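Local structure of segregation protein (1WCV) at residues A[23-34]-A[232-243]; A[55-65]-A[82-92]. The protein hydrolyses ATP and, when bound to it, cooperatively coats double-stranded DNA as a nucleoprotein filament, probably to partition the bacterial chromosome. All blocks are in the same frame, centred on the assembly; numbering follows the deposited sequence.

Interaction 1 of 2, residues A[23-34]-A[232-243]; sequences TAINLAAYLARL and AHAYRRLAEEVM
Two groups grip Thr-23 OG1: the hydroxyl of Tyr-235, whose OH lies 2.8 Å from it, and the backbone carbonyl of Gly-19, one turn earlier in the same helix, to which it is hydrogen-bonded. A chi1 of -65° sets OG1 beside the backbone N, at the edge of the Tyr-235 ring and in its plane, and leaves CG2 anti to that N, toward Leu-238. The same ring is covered by Asn-26, whose CB stands over its face 3.7 Å from the centroid, a CH-pi contact. The Asn-26 amide, tilted 38° to the ring, keeps ND2 near Tyr-235 CE2, and its OD1 accepts from Ile-222 N.

Tyr-30, one turn beyond Asn-26 on the same helix, reciprocates. Its side chain is a knob in the hole of helix 230-246 formed by Ala-232, Tyr-235, Arg-236 and Ala-239, while Tyr-235 is itself a knob among Thr-23, Asn-26, Leu-27 and Tyr-30. Arg-236 lies over one face of the Tyr-30 ring, with CB 4.2 Å from the centroid. Tyr-235 CB packs 3.6 Å from Tyr-30 CD2, and the two side chains cross at about a right angle.

Farther along, the small side chain of Ala-239 probably helps the helices come close: its CB is 3.7 Å from Tyr-30 CB and 3.9 Å from Leu-34 CD1. Leu-31 CD2 touches both Ala-239 and Met-243 CG, and Leu-27 CD2 lies 4.2 Å from Val-242 CG2.

The axes approach to 8.5 Å and cross at -70°. Beyond the contact, His-233 and Arg-237 face the second subunit, where Arg-237 forms a salt bridge with Glu-190 of that subunit. The C-terminal helix 230-246 is thus packed, through reciprocal tyrosine knobs, against the helix that follows the P-loop of this ParA-family ATPase.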
loop_
_atom_site.group_PDB
_atom_site.type_symbol
_atom_site.label_atom_id
_atom_site.label_comp_id
_atom_site.label_asym_id
_atom_site.label_seq_id
_atom_site.Cartn_x
_atom_site.Cartn_y
_atom_site.Cartn_z
ATOM N N THR A 23 6.255 -10.590 -11.091
ATOM C CA THR A 23 6.441 -10.382 -9.663
ATOM C C THR A 23 7.706 -11.080 -9.175
ATOM O O THR A 23 8.453 -10.516 -8.378
ATOM C CB THR A 23 5.241 -10.896 -8.852
ATOM O OG1 THR A 23 4.085 -10.120 -9.178
ATOM C CG2 THR A 23 5.516 -10.800 -7.371
ATOM N N ALA A 24 7.946 -12.300 -9.650
ATOM C CA ALA A 24 9.139 -13.043 -9.232
ATOM C C ALA A 24 10.397 -12.278 -9.638
ATOM O O ALA A 24 11.323 -12.118 -8.846
ATOM C CB ALA A 24 9.157 -14.430 -9.875
ATOM N N ILE A 25 10.411 -11.809 -10.879
ATOM C CA ILE A 25 11.552 -11.076 -11.409
ATOM C C ILE A 25 11.821 -9.773 -10.672
ATOM O O ILE A 25 12.942 -9.511 -10.230
ATOM C CB ILE A 25 11.352 -10.716 -12.905
ATOM C CG1 ILE A 25 11.363 -11.983 -13.770
ATOM C CG2 ILE A 25 12.417 -9.708 -13.350
ATOM C CD1 ILE A 25 12.593 -12.818 -13.621
ATOM N N ASN A 26 10.784 -8.956 -10.537
ATOM C CA ASN A 26 10.962 -7.659 -9.917
ATOM C C ASN A 26 11.057 -7.635 -8.414
ATOM O O ASN A 26 11.669 -6.722 -7.860
ATOM C CB ASN A 26 9.893 -6.698 -10.426
ATOM C CG ASN A 26 10.066 -6.394 -11.902
ATOM O OD1 ASN A 26 11.146 -5.983 -12.336
ATOM N ND2 ASN A 26 9.013 -6.600 -12.683
ATOM N N LEU A 27 10.479 -8.632 -7.750
ATOM C CA LEU A 27 10.579 -8.706 -6.298
ATOM C C LEU A 27 12.055 -9.011 -6.031
ATOM O O LEU A 27 12.676 -8.455 -5.125
ATOM C CB LEU A 27 9.730 -9.855 -5.753
ATOM C CG LEU A 27 8.919 -9.683 -4.465
ATOM C CD1 LEU A 27 8.775 -11.054 -3.825
ATOM C CD2 LEU A 27 9.588 -8.713 -3.494
ATOM N N ALA A 28 12.613 -9.904 -6.842
ATOM C CA ALA A 28 14.007 -10.285 -6.699
ATOM C C ALA A 28 14.912 -9.087 -6.948
ATOM O O ALA A 28 15.883 -8.877 -6.228
ATOM C CB ALA A 28 14.344 -11.406 -7.673
ATOM N N ALA A 29 14.582 -8.299 -7.963
ATOM C CA ALA A 29 15.386 -7.132 -8.315
ATOM C C ALA A 29 15.437 -6.112 -7.193
ATOM O O ALA A 29 16.496 -5.544 -6.904
ATOM C CB ALA A 29 14.848 -6.484 -9.581
ATOM N N TYR A 30 14.296 -5.871 -6.555
ATOM C CA TYR A 30 14.271 -4.899 -5.479
ATOM C C TYR A 30 14.723 -5.424 -4.132
ATOM O O TYR A 30 15.220 -4.658 -3.312
ATOM C CB TYR A 30 12.893 -4.247 -5.397
ATOM C CG TYR A 30 12.696 -3.272 -6.535
ATOM C CD1 TYR A 30 13.348 -2.039 -6.536
ATOM C CD2 TYR A 30 11.928 -3.609 -7.641
ATOM C CE1 TYR A 30 13.243 -1.169 -7.618
ATOM C CE2 TYR A 30 11.814 -2.747 -8.732
ATOM C CZ TYR A 30 12.478 -1.527 -8.712
ATOM O OH TYR A 30 12.378 -0.685 -9.791
ATOM N N LEU A 31 14.563 -6.720 -3.885
ATOM C CA LEU A 31 15.036 -7.263 -2.618
ATOM C C LEU A 31 16.569 -7.197 -2.678
ATOM O O LEU A 31 17.238 -6.988 -1.668
ATOM C CB LEU A 31 14.549 -8.706 -2.434
ATOM C CG LEU A 31 13.065 -8.879 -2.071
ATOM C CD1 LEU A 31 12.713 -10.363 -2.077
ATOM C CD2 LEU A 31 12.776 -8.271 -0.703
ATOM N N ALA A 32 17.120 -7.364 -3.877
ATOM C CA ALA A 32 18.573 -7.296 -4.054
ATOM C C ALA A 32 19.044 -5.877 -3.748
ATOM O O ALA A 32 20.053 -5.677 -3.073
ATOM C CB ALA A 32 18.947 -7.656 -5.473
ATOM N N ARG A 33 18.309 -4.894 -4.253
ATOM C CA ARG A 33 18.661 -3.498 -4.033
ATOM C C ARG A 33 18.504 -3.080 -2.575
ATOM O O ARG A 33 18.978 -2.020 -2.175
ATOM C CB ARG A 33 17.835 -2.598 -4.957
ATOM C CG ARG A 33 18.279 -2.686 -6.425
ATOM C CD ARG A 33 17.340 -1.933 -7.359
ATOM N NE ARG A 33 17.878 -1.815 -8.717
ATOM C CZ ARG A 33 18.010 -2.824 -9.576
ATOM N NH1 ARG A 33 17.640 -4.055 -9.236
ATOM N NH2 ARG A 33 18.518 -2.596 -10.782
ATOM N N LEU A 34 17.843 -3.916 -1.780
ATOM C CA LEU A 34 17.675 -3.632 -0.361
ATOM C C LEU A 34 18.886 -4.176 0.389
ATOM O O LEU A 34 18.959 -4.095 1.613
ATOM C CB LEU A 34 16.401 -4.283 0.183
ATOM C CG LEU A 34 15.085 -3.574 -0.138
ATOM C CD1 LEU A 34 13.923 -4.338 0.490
ATOM C CD2 LEU A 34 15.134 -2.151 0.398
ATOM N N ALA A 232 7.716 0.219 -11.362
ATOM C CA ALA A 232 8.985 0.190 -10.649
ATOM C C ALA A 232 8.767 0.695 -9.223
ATOM O O ALA A 232 9.245 0.087 -8.262
ATOM C CB ALA A 232 10.023 1.056 -11.378
ATOM N N HIS A 233 8.043 1.804 -9.074
ATOM C CA HIS A 233 7.801 2.345 -7.736
ATOM C C HIS A 233 6.989 1.352 -6.898
ATOM O O HIS A 233 7.231 1.189 -5.704
ATOM C CB HIS A 233 7.056 3.683 -7.816
ATOM C CG HIS A 233 7.861 4.799 -8.412
ATOM N ND1 HIS A 233 8.955 5.353 -7.776
ATOM C CD2 HIS A 233 7.744 5.450 -9.594
ATOM C CE1 HIS A 233 9.475 6.295 -8.543
ATOM N NE2 HIS A 233 8.759 6.374 -9.651
ATOM N N ALA A 234 6.027 0.685 -7.526
ATOM C CA ALA A 234 5.211 -0.289 -6.805
ATOM C C ALA A 234 6.033 -1.505 -6.364
ATOM O O ALA A 234 5.912 -1.958 -5.224
ATOM C CB ALA A 234 4.028 -0.724 -7.665
ATOM N N TYR A 235 6.877 -2.040 -7.246
ATOM C CA TYR A 235 7.684 -3.190 -6.842
ATOM C C TYR A 235 8.725 -2.830 -5.788
ATOM O O TYR A 235 9.100 -3.668 -4.969
ATOM C CB TYR A 235 8.335 -3.865 -8.057
ATOM C CG TYR A 235 7.411 -4.889 -8.675
ATOM C CD1 TYR A 235 6.993 -5.999 -7.944
ATOM C CD2 TYR A 235 6.910 -4.726 -9.967
ATOM C CE1 TYR A 235 6.089 -6.916 -8.484
ATOM C CE2 TYR A 235 6.014 -5.633 -10.516
ATOM C CZ TYR A 235 5.604 -6.721 -9.771
ATOM O OH TYR A 235 4.688 -7.597 -10.299
ATOM N N ARG A 236 9.191 -1.584 -5.795
ATOM C CA ARG A 236 10.153 -1.147 -4.790
ATOM C C ARG A 236 9.439 -1.184 -3.438
ATOM O O ARG A 236 9.971 -1.679 -2.444
ATOM C CB ARG A 236 10.629 0.281 -5.101
ATOM C CG ARG A 236 11.501 0.951 -4.024
ATOM C CD ARG A 236 12.779 0.178 -3.751
ATOM N NE ARG A 236 13.575 0.740 -2.656
ATOM C CZ ARG A 236 14.331 1.834 -2.745
ATOM N NH1 ARG A 236 14.408 2.508 -3.883
ATOM N NH2 ARG A 236 15.026 2.246 -1.692
ATOM N N ARG A 237 8.210 -0.675 -3.422
ATOM C CA ARG A 237 7.419 -0.629 -2.201
ATOM C C ARG A 237 7.019 -2.040 -1.758
ATOM O O ARG A 237 7.010 -2.344 -0.566
ATOM C CB ARG A 237 6.190 0.256 -2.434
ATOM C CG ARG A 237 5.366 0.568 -1.193
ATOM C CD ARG A 237 4.365 1.687 -1.491
ATOM N NE ARG A 237 5.047 2.932 -1.853
ATOM C CZ ARG A 237 4.939 3.548 -3.030
ATOM N NH1 ARG A 237 4.171 3.050 -3.992
ATOM N NH2 ARG A 237 5.609 4.662 -3.249
ATOM N N LEU A 238 6.710 -2.909 -2.719
ATOM C CA LEU A 238 6.336 -4.276 -2.382
ATOM C C LEU A 238 7.472 -4.995 -1.664
ATOM O O LEU A 238 7.236 -5.730 -0.710
ATOM C CB LEU A 238 5.969 -5.065 -3.637
ATOM C CG LEU A 238 5.589 -6.527 -3.366
ATOM C CD1 LEU A 238 4.351 -6.575 -2.477
ATOM C CD2 LEU A 238 5.326 -7.239 -4.678
ATOM N N ALA A 239 8.701 -4.795 -2.125
ATOM C CA ALA A 239 9.843 -5.444 -1.491
ATOM C C ALA A 239 9.882 -5.044 -0.017
ATOM O O ALA A 239 10.199 -5.857 0.851
ATOM C CB ALA A 239 11.144 -5.046 -2.196
ATOM N N GLU A 240 9.545 -3.788 0.262
ATOM C CA GLU A 240 9.526 -3.305 1.642
ATOM C C GLU A 240 8.383 -3.963 2.419
ATOM O O GLU A 240 8.546 -4.347 3.576
ATOM C CB GLU A 240 9.351 -1.778 1.672
ATOM C CG GLU A 240 10.540 -0.995 1.137
ATOM C CD GLU A 240 10.302 0.507 1.140
ATOM O OE1 GLU A 240 9.390 0.975 0.427
ATOM O OE2 GLU A 240 11.024 1.225 1.860
ATOM N N GLU A 241 7.224 -4.103 1.781
ATOM C CA GLU A 241 6.091 -4.703 2.455
ATOM C C GLU A 241 6.355 -6.188 2.684
ATOM O O GLU A 241 5.995 -6.741 3.724
ATOM C CB GLU A 241 4.799 -4.490 1.656
ATOM C CG GLU A 241 3.558 -4.648 2.533
ATOM C CD GLU A 241 2.259 -4.440 1.795
ATOM O OE1 GLU A 241 2.288 -3.993 0.623
ATOM O OE2 GLU A 241 1.203 -4.720 2.403
ATOM N N VAL A 242 6.997 -6.833 1.714
ATOM C CA VAL A 242 7.325 -8.239 1.872
ATOM C C VAL A 242 8.324 -8.406 3.020
ATOM O O VAL A 242 8.161 -9.290 3.859
ATOM C CB VAL A 242 7.916 -8.831 0.572
ATOM C CG1 VAL A 242 8.654 -10.149 0.880
ATOM C CG2 VAL A 242 6.791 -9.090 -0.438
ATOM N N MET A 243 9.352 -7.562 3.079
ATOM C CA MET A 243 10.315 -7.690 4.176
ATOM C C MET A 243 9.649 -7.447 5.528
ATOM O O MET A 243 10.000 -8.079 6.521
ATOM C CB MET A 243 11.494 -6.729 4.012
ATOM C CG MET A 243 12.551 -7.197 3.030
ATOM S SD MET A 243 12.968 -8.972 3.175
ATOM C CE MET A 243 13.480 -9.126 4.926
#

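Interaction 2 of 2, residues A[55-65]-A[82-92]; sequences VRAERGVYHLL and LLPATPDLVGA
With chi1 of -63°, Val-61 sends CG1 toward Leu-83 and CG2 toward Leu-89; Tyr-62, its CG anti to the backbone N (chi1 -175°), lays its ring beside the start of helix 89-96. The contact joins the loop and short helix 61-65 to the end of strand 80-83, near one margin of the mixed sheet of this P-loop NTPase, and to the type I turn Thr-86 to Leu-89 that follows.

Val-61 is held by backbone and side chain. Its N-H bonds to Pro-84 O at 3.0 Å, the donor nearly in line with the carbonyl, while CG1 packs 3.5 Å from Leu-83 CD2. Leu-64 CD2 meets Leu-83 CD1 at 3.4 Å, a tight fit. Before them, Gly-60 passes so near Pro-84 O that a beta carbon would collide with it.

The edge of the Tyr-62 ring faces Leu-89 CA, with CD2 3.7 Å away, and CE2 is 3.7 Å from Ala-92 CB; the ring is too close to Asp-88 and to the backbone of Ala-92 in the model for its exact position to be trusted. Replacing Tyr-62 by an alanine would remove the ring and is likely to open a gap beside Leu-89 and Ala-92. Val-55 CG2 and Leu-82 CD2 meet tip to tip at 3.7 Å.

A water bridges the two segments, accepting from Tyr-62 N at 3.2 Å and bonded to Thr-86 OG1 at 2.7 Å.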
loop_
_atom_site.group_PDB
_atom_site.type_symbol
_atom_site.label_atom_id
_atom_site.label_comp_id
_atom_site.label_asym_id
_atom_site.label_seq_id
_atom_site.Cartn_x
_atom_site.Cartn_y
_atom_site.Cartn_z
ATOM N N VAL A 55 18.254 -14.515 -20.159
ATOM C CA VAL A 55 19.196 -15.607 -19.969
ATOM C C VAL A 55 18.906 -16.756 -20.924
ATOM O O VAL A 55 17.752 -17.049 -21.239
ATOM C CB VAL A 55 19.163 -16.123 -18.515
ATOM C CG1 VAL A 55 20.070 -17.338 -18.362
ATOM C CG2 VAL A 55 19.605 -15.015 -17.571
ATOM N N ARG A 56 19.973 -17.395 -21.388
ATOM C CA ARG A 56 19.869 -18.513 -22.315
ATOM C C ARG A 56 20.933 -19.541 -21.944
ATOM O O ARG A 56 22.052 -19.498 -22.455
ATOM C CB ARG A 56 20.086 -18.014 -23.746
ATOM C CG ARG A 56 20.026 -19.091 -24.814
ATOM C CD ARG A 56 20.257 -18.494 -26.195
ATOM N NE ARG A 56 20.245 -19.505 -27.250
ATOM C CZ ARG A 56 21.125 -20.496 -27.349
ATOM N NH1 ARG A 56 21.033 -21.368 -28.344
ATOM N NH2 ARG A 56 22.098 -20.618 -26.455
ATOM N N ALA A 57 20.579 -20.455 -21.047
ATOM C CA ALA A 57 21.508 -21.485 -20.597
ATOM C C ALA A 57 21.011 -22.882 -20.940
ATOM O O ALA A 57 19.833 -23.080 -21.229
ATOM C CB ALA A 57 21.727 -21.366 -19.094
ATOM N N GLU A 58 21.922 -23.849 -20.908
ATOM C CA GLU A 58 21.576 -25.230 -21.212
ATOM C C GLU A 58 21.675 -26.053 -19.933
ATOM O O GLU A 58 21.429 -27.258 -19.928
ATOM C CB GLU A 58 22.516 -25.785 -22.285
ATOM C CG GLU A 58 22.052 -27.100 -22.902
ATOM C CD GLU A 58 22.874 -27.502 -24.115
ATOM O OE1 GLU A 58 22.581 -28.563 -24.707
ATOM O OE2 GLU A 58 23.810 -26.757 -24.478
ATOM N N ARG A 59 22.042 -25.379 -18.850
ATOM C CA ARG A 59 22.170 -26.007 -17.544
ATOM C C ARG A 59 21.253 -25.257 -16.584
ATOM O O ARG A 59 21.293 -24.029 -16.518
ATOM C CB ARG A 59 23.619 -25.926 -17.057
ATOM C CG ARG A 59 24.603 -26.724 -17.900
ATOM C CD ARG A 59 26.043 -26.378 -17.554
ATOM N NE ARG A 59 26.353 -26.598 -16.143
ATOM C CZ ARG A 59 26.312 -27.782 -15.541
ATOM N NH1 ARG A 59 26.610 -27.883 -14.253
ATOM N NH2 ARG A 59 25.973 -28.866 -16.227
ATOM N N GLY A 60 20.426 -25.993 -15.849
ATOM C CA GLY A 60 19.513 -25.346 -14.925
ATOM C C GLY A 60 19.162 -26.132 -13.677
ATOM O O GLY A 60 19.954 -26.934 -13.175
ATOM N N VAL A 61 17.954 -25.892 -13.176
ATOM C CA VAL A 61 17.462 -26.549 -11.974
ATOM C C VAL A 61 17.397 -28.068 -12.104
ATOM O O VAL A 61 17.503 -28.784 -11.108
ATOM C CB VAL A 61 16.062 -26.019 -11.598
ATOM C CG1 VAL A 61 16.139 -24.539 -11.278
ATOM C CG2 VAL A 61 15.097 -26.245 -12.740
ATOM N N TYR A 62 17.220 -28.560 -13.326
ATOM C CA TYR A 62 17.145 -30.001 -13.540
ATOM C C TYR A 62 18.441 -30.659 -13.100
ATOM O O TYR A 62 18.430 -31.723 -12.482
ATOM C CB TYR A 62 16.889 -30.321 -15.014
ATOM C CG TYR A 62 16.682 -31.800 -15.293
ATOM C CD1 TYR A 62 17.748 -32.702 -15.243
ATOM C CD2 TYR A 62 15.418 -32.294 -15.609
ATOM C CE1 TYR A 62 17.558 -34.064 -15.506
ATOM C CE2 TYR A 62 15.216 -33.649 -15.872
ATOM C CZ TYR A 62 16.285 -34.528 -15.821
ATOM O OH TYR A 62 16.080 -35.865 -16.096
ATOM N N HIS A 63 19.557 -30.017 -13.425
ATOM C CA HIS A 63 20.868 -30.529 -13.065
ATOM C C HIS A 63 21.091 -30.426 -11.563
ATOM O O HIS A 63 21.847 -31.206 -10.983
ATOM C CB HIS A 63 21.939 -29.757 -13.824
ATOM C CG HIS A 63 21.787 -29.835 -15.310
ATOM N ND1 HIS A 63 21.963 -31.006 -16.015
ATOM C CD2 HIS A 63 21.438 -28.897 -16.221
ATOM C CE1 HIS A 63 21.727 -30.787 -17.296
ATOM N NE2 HIS A 63 21.406 -29.516 -17.448
ATOM N N LEU A 64 20.428 -29.460 -10.934
ATOM C CA LEU A 64 20.545 -29.282 -9.494
ATOM C C LEU A 64 19.945 -30.518 -8.838
ATOM O O LEU A 64 20.507 -31.076 -7.897
ATOM C CB LEU A 64 19.775 -28.043 -9.038
ATOM C CG LEU A 64 19.867 -27.748 -7.542
ATOM C CD1 LEU A 64 21.271 -27.256 -7.209
ATOM C CD2 LEU A 64 18.831 -26.704 -7.160
ATOM N N LEU A 65 18.787 -30.932 -9.343
ATOM C CA LEU A 65 18.104 -32.112 -8.832
ATOM C C LEU A 65 18.865 -33.321 -9.354
ATOM O O LEU A 65 18.780 -34.415 -8.799
ATOM C CB LEU A 65 16.664 -32.155 -9.346
ATOM C CG LEU A 65 15.790 -30.943 -9.020
ATOM C CD1 LEU A 65 14.504 -31.004 -9.828
ATOM C CD2 LEU A 65 15.506 -30.906 -7.530
ATOM N N LEU A 82 20.321 -16.095 -10.542
ATOM C CA LEU A 82 19.236 -16.878 -11.129
ATOM C C LEU A 82 19.650 -18.318 -11.416
ATOM O O LEU A 82 20.699 -18.565 -12.007
ATOM C CB LEU A 82 18.774 -16.251 -12.445
ATOM C CG LEU A 82 17.879 -17.151 -13.310
ATOM C CD1 LEU A 82 16.434 -17.115 -12.790
ATOM C CD2 LEU A 82 17.933 -16.697 -14.755
ATOM N N LEU A 83 18.826 -19.265 -10.977
ATOM C CA LEU A 83 19.063 -20.677 -11.252
ATOM C C LEU A 83 18.033 -20.894 -12.358
ATOM O O LEU A 83 16.860 -21.136 -12.090
ATOM C CB LEU A 83 18.733 -21.534 -10.031
ATOM C CG LEU A 83 19.484 -22.866 -9.933
ATOM C CD1 LEU A 83 18.820 -23.738 -8.885
ATOM C CD2 LEU A 83 19.487 -23.574 -11.279
ATOM N N PRO A 84 18.463 -20.772 -13.620
ATOM C CA PRO A 84 17.612 -20.926 -14.800
ATOM C C PRO A 84 16.898 -22.250 -15.021
ATOM O O PRO A 84 17.222 -23.272 -14.416
ATOM C CB PRO A 84 18.563 -20.591 -15.944
ATOM C CG PRO A 84 19.854 -21.106 -15.445
ATOM C CD PRO A 84 19.874 -20.620 -14.021
ATOM N N ALA A 85 15.908 -22.196 -15.904
ATOM C CA ALA A 85 15.121 -23.356 -16.275
ATOM C C ALA A 85 15.340 -23.560 -17.764
ATOM O O ALA A 85 15.567 -22.599 -18.505
ATOM C CB ALA A 85 13.644 -23.110 -15.985
ATOM N N THR A 86 15.283 -24.814 -18.195
ATOM C CA THR A 86 15.481 -25.170 -19.595
ATOM C C THR A 86 14.387 -26.154 -20.001
ATOM O O THR A 86 13.654 -26.659 -19.150
ATOM C CB THR A 86 16.842 -25.868 -19.800
ATOM O OG1 THR A 86 16.927 -27.009 -18.934
ATOM C CG2 THR A 86 17.986 -24.925 -19.477
ATOM N N PRO A 87 14.251 -26.429 -21.308
ATOM C CA PRO A 87 13.220 -27.376 -21.746
ATOM C C PRO A 87 13.560 -28.787 -21.270
ATOM O O PRO A 87 12.911 -29.765 -21.645
ATOM C CB PRO A 87 13.250 -27.238 -23.267
ATOM C CG PRO A 87 14.670 -26.852 -23.546
ATOM C CD PRO A 87 14.943 -25.835 -22.464
ATOM N N ASP A 88 14.588 -28.869 -20.432
ATOM C CA ASP A 88 15.066 -30.128 -19.866
ATOM C C ASP A 88 14.364 -30.400 -18.539
ATOM O O ASP A 88 14.239 -31.549 -18.113
ATOM C CB ASP A 88 16.576 -30.031 -19.633
ATOM C CG ASP A 88 17.169 -31.306 -19.066
ATOM O OD1 ASP A 88 17.130 -32.343 -19.763
ATOM O OD2 ASP A 88 17.669 -31.273 -17.919
ATOM N N LEU A 89 13.910 -29.327 -17.895
ATOM C CA LEU A 89 13.228 -29.420 -16.611
ATOM C C LEU A 89 12.074 -30.415 -16.655
ATOM O O LEU A 89 11.811 -31.129 -15.686
ATOM C CB LEU A 89 12.694 -28.048 -16.212
ATOM C CG LEU A 89 12.955 -27.622 -14.768
ATOM C CD1 LEU A 89 12.275 -26.279 -14.517
ATOM C CD2 LEU A 89 12.441 -28.684 -13.805
ATOM N N VAL A 90 11.384 -30.453 -17.788
ATOM C CA VAL A 90 10.253 -31.362 -17.968
ATOM C C VAL A 90 10.504 -32.816 -17.526
ATOM O O VAL A 90 9.593 -33.463 -16.953
ATOM C CB VAL A 90 9.773 -31.299 -19.442
ATOM C CG1 VAL A 90 8.936 -32.485 -19.779
ATOM C CG2 VAL A 90 9.004 -30.015 -19.657
ATOM N N GLY A 91 11.704 -33.333 -17.838
ATOM C CA GLY A 91 12.102 -34.687 -17.443
ATOM C C GLY A 91 11.817 -34.956 -15.970
ATOM O O GLY A 91 10.900 -35.734 -15.646
ATOM N N ALA A 92 12.499 -34.252 -15.064
ATOM C CA ALA A 92 12.335 -34.448 -13.617
ATOM C C ALA A 92 10.896 -34.490 -13.075
ATOM O O ALA A 92 10.657 -35.183 -12.056
ATOM C CB ALA A 92 13.168 -33.397 -12.854
HETATM O O HOH W 1 16.727 -27.312 -16.214
#

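How the interactions relate
The two contacts sit at different places around the same central sheet, their centres 25 Å apart and their nearest atoms about 6 Å apart without touching. Interaction 1 adjoins the nucleotide site: the side chain of Asn-26 is about 3 Å from that of Thr-22, which binds ATP. Interaction 2 stands farther off, with the side chain of Leu-82 about 9 Å from that of the magnesium ligand Thr-21. Neighbouring strands of the sheet link them, since Leu-83 bonds to strand 38-42, which runs beside strand 114-118, where Leu-31 and Met-243 rest. Interaction 1 also borders the second subunit, whereas interaction 2 touches no other chain of the assembly.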